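Local coordinates for beta-N-acetylhexosaminidase (Thermotoga neapolitana, PDB 5C0Q), which probably hydrolyses terminal non-reducing N-acetyl-D-hexosamine residues from N-acetyl-beta-D-hexosaminides, as a member of glycosyl hydrolase family 3, at residues B[63-68]-B[128-133]. Numbering follows the deposited sequence.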
loop_
_atom_site.group_PDB
_atom_site.type_symbol
_atom_site.label_atom_id
_atom_site.label_comp_id
_atom_site.label_asym_id
_atom_site.label_seq_id
_atom_site.Cartn_x
_atom_site.Cartn_y
_atom_site.Cartn_z
ATOM N N ASP B 63 13.698 -0.490 -4.775
ATOM C CA ASP B 63 14.095 -1.881 -4.880
ATOM C C ASP B 63 12.968 -2.882 -4.737
ATOM O O ASP B 63 13.226 -4.016 -4.359
ATOM C CB ASP B 63 15.140 -2.269 -3.834
ATOM C CG ASP B 63 16.473 -1.615 -4.053
ATOM O OD1 ASP B 63 16.802 -1.262 -5.183
ATOM O OD2 ASP B 63 17.249 -1.541 -3.098
ATOM N N HIS B 64 11.740 -2.499 -5.044
ATOM C CA HIS B 64 10.614 -3.391 -4.829
ATOM C C HIS B 64 10.489 -4.489 -5.872
ATOM O O HIS B 64 9.850 -4.343 -6.879
ATOM C CB HIS B 64 9.306 -2.588 -4.734
ATOM C CG HIS B 64 8.195 -3.369 -4.121
ATOM N ND1 HIS B 64 7.917 -3.316 -2.776
ATOM C CD2 HIS B 64 7.357 -4.285 -4.646
ATOM C CE1 HIS B 64 6.934 -4.149 -2.503
ATOM N NE2 HIS B 64 6.577 -4.749 -3.622
ATOM N N GLU B 65 11.106 -5.610 -5.595
ATOM C CA GLU B 65 11.175 -6.726 -6.519
ATOM C C GLU B 65 9.977 -7.612 -6.394
ATOM O O GLU B 65 9.697 -8.386 -7.285
ATOM C CB GLU B 65 12.434 -7.589 -6.272
ATOM C CG GLU B 65 13.757 -6.879 -6.405
ATOM C CD GLU B 65 14.992 -7.756 -6.092
ATOM O OE1 GLU B 65 14.854 -8.990 -5.887
ATOM O OE2 GLU B 65 16.100 -7.181 -6.060
ATOM N N GLY B 66 9.313 -7.528 -5.246
ATOM C CA GLY B 66 8.369 -8.546 -4.849
ATOM C C GLY B 66 9.117 -9.674 -4.121
ATOM O O GLY B 66 10.325 -9.857 -4.290
ATOM N N GLY B 67 8.376 -10.451 -3.330
ATOM C CA GLY B 67 8.926 -11.539 -2.538
ATOM C C GLY B 67 9.778 -11.032 -1.396
ATOM O O GLY B 67 9.357 -10.232 -0.583
ATOM N N GLN B 68 11.009 -11.504 -1.371
ATOM C CA GLN B 68 11.961 -11.268 -0.307
ATOM C C GLN B 68 12.374 -9.800 -0.218
ATOM O O GLN B 68 12.564 -9.264 0.835
ATOM C CB GLN B 68 13.146 -12.183 -0.582
ATOM C CG GLN B 68 14.186 -12.374 0.414
ATOM C CD GLN B 68 15.175 -13.392 -0.117
ATOM O OE1 GLN B 68 14.781 -14.330 -0.798
ATOM N NE2 GLN B 68 16.457 -13.191 0.146
ATOM N N ASP B 128 18.159 -16.183 -2.535
ATOM C CA ASP B 128 17.642 -17.525 -2.640
ATOM C C ASP B 128 16.296 -17.580 -3.334
ATOM O O ASP B 128 16.080 -18.362 -4.231
ATOM C CB ASP B 128 17.527 -18.118 -1.243
ATOM C CG ASP B 128 17.353 -19.603 -1.269
ATOM O OD1 ASP B 128 17.325 -20.169 -2.391
ATOM O OD2 ASP B 128 17.216 -20.192 -0.173
ATOM N N LEU B 129 15.384 -16.725 -2.902
ATOM C CA LEU B 129 14.069 -16.681 -3.472
ATOM C C LEU B 129 13.948 -15.643 -4.600
ATOM O O LEU B 129 12.943 -15.581 -5.283
ATOM C CB LEU B 129 13.098 -16.390 -2.336
ATOM C CG LEU B 129 12.840 -17.527 -1.353
ATOM C CD1 LEU B 129 11.830 -17.132 -0.361
ATOM C CD2 LEU B 129 12.341 -18.737 -2.060
ATOM N N ARG B 130 14.993 -14.864 -4.829
ATOM C CA ARG B 130 14.895 -13.752 -5.729
ATOM C C ARG B 130 15.051 -14.065 -7.222
ATOM O O ARG B 130 14.874 -13.203 -8.065
ATOM C CB ARG B 130 15.911 -12.715 -5.314
ATOM C CG ARG B 130 15.583 -12.100 -4.004
ATOM C CD ARG B 130 16.675 -11.258 -3.469
ATOM N NE ARG B 130 16.991 -10.150 -4.355
ATOM C CZ ARG B 130 18.110 -9.451 -4.299
ATOM N NH1 ARG B 130 19.005 -9.732 -3.393
ATOM N NH2 ARG B 130 18.320 -8.457 -5.122
ATOM N N SER B 131 15.334 -15.311 -7.545
ATOM C CA SER B 131 15.515 -15.723 -8.894
ATOM C C SER B 131 14.338 -16.565 -9.386
ATOM O O SER B 131 13.786 -17.330 -8.667
ATOM C CB SER B 131 16.859 -16.484 -9.002
ATOM O OG SER B 131 16.944 -17.353 -10.102
ATOM N N PHE B 132 13.996 -16.449 -10.651
ATOM C CA PHE B 132 12.929 -17.236 -11.225
ATOM C C PHE B 132 13.192 -18.736 -11.355
ATOM O O PHE B 132 12.263 -19.492 -11.452
ATOM C CB PHE B 132 12.600 -16.721 -12.616
ATOM C CG PHE B 132 11.883 -15.412 -12.650
ATOM C CD1 PHE B 132 10.593 -15.288 -12.136
ATOM C CD2 PHE B 132 12.444 -14.326 -13.299
ATOM C CE1 PHE B 132 9.906 -14.121 -12.229
ATOM C CE2 PHE B 132 11.762 -13.164 -13.374
ATOM C CZ PHE B 132 10.474 -13.063 -12.844
ATOM N N GLY B 133 14.453 -19.162 -11.393
ATOM C CA GLY B 133 14.794 -20.572 -11.545
ATOM C C GLY B 133 16.187 -20.894 -12.097
ATOM O O GLY B 133 16.982 -20.008 -12.343
#
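Glu65 and Arg130 carry the charged half of this contact, a two-pronged salt bridge. Arg130 presents the side of its guanidinium: NE reaches Glu65 OE1 at 2.9 Å, in a fairly straight bond. Beside it, Arg130 NH2 reaches Glu65 OE2 at 2.7 Å. Both carboxylate oxygens are met on their syn sides, yet the two groups are not coplanar; their planes are turned 38° apart. OE1 lies close to the guanidinium plane, whereas OE2 is tilted from it. A bend at chi3 of Arg130, with chi2 and chi4 extended, swings the guanidinium round to the carboxylate. Lys160 NZ forms a second salt bridge with OE2.

The neutral hydrogen bond belongs to Gln68. With CG anti to the backbone N (chi1 -169°) and the chain extended beyond it, the amide is carried across to the other loop, where OE1 accepts the backbone N-H of Leu129 at 3.2 Å, in the carbonyl plane.

Van der Waals contact is slight: the Gln68 amide carbon CD packs against Arg130 CG at 4.1 Å. Arg431 of the second subunit packs on both Gln68 and Leu129, so the dimer partner covers this end.

Both loops follow neighbouring parallel strands, 59-62 and 110-111, and so lie at the C-terminal end of the TIM barrel, where such enzymes have their active site. The Arg130 side chain comes within about 4 Å of a bound zinc ion and about 5 Å from the side chain of His161, a residue that binds zinc. Replacing Arg130 by an alanine is likely to strip Glu65 of its two-nitrogen grip, leaving its carboxylate freer to turn. The paired charges thus tie two adjacent barrel loops together close to zinc.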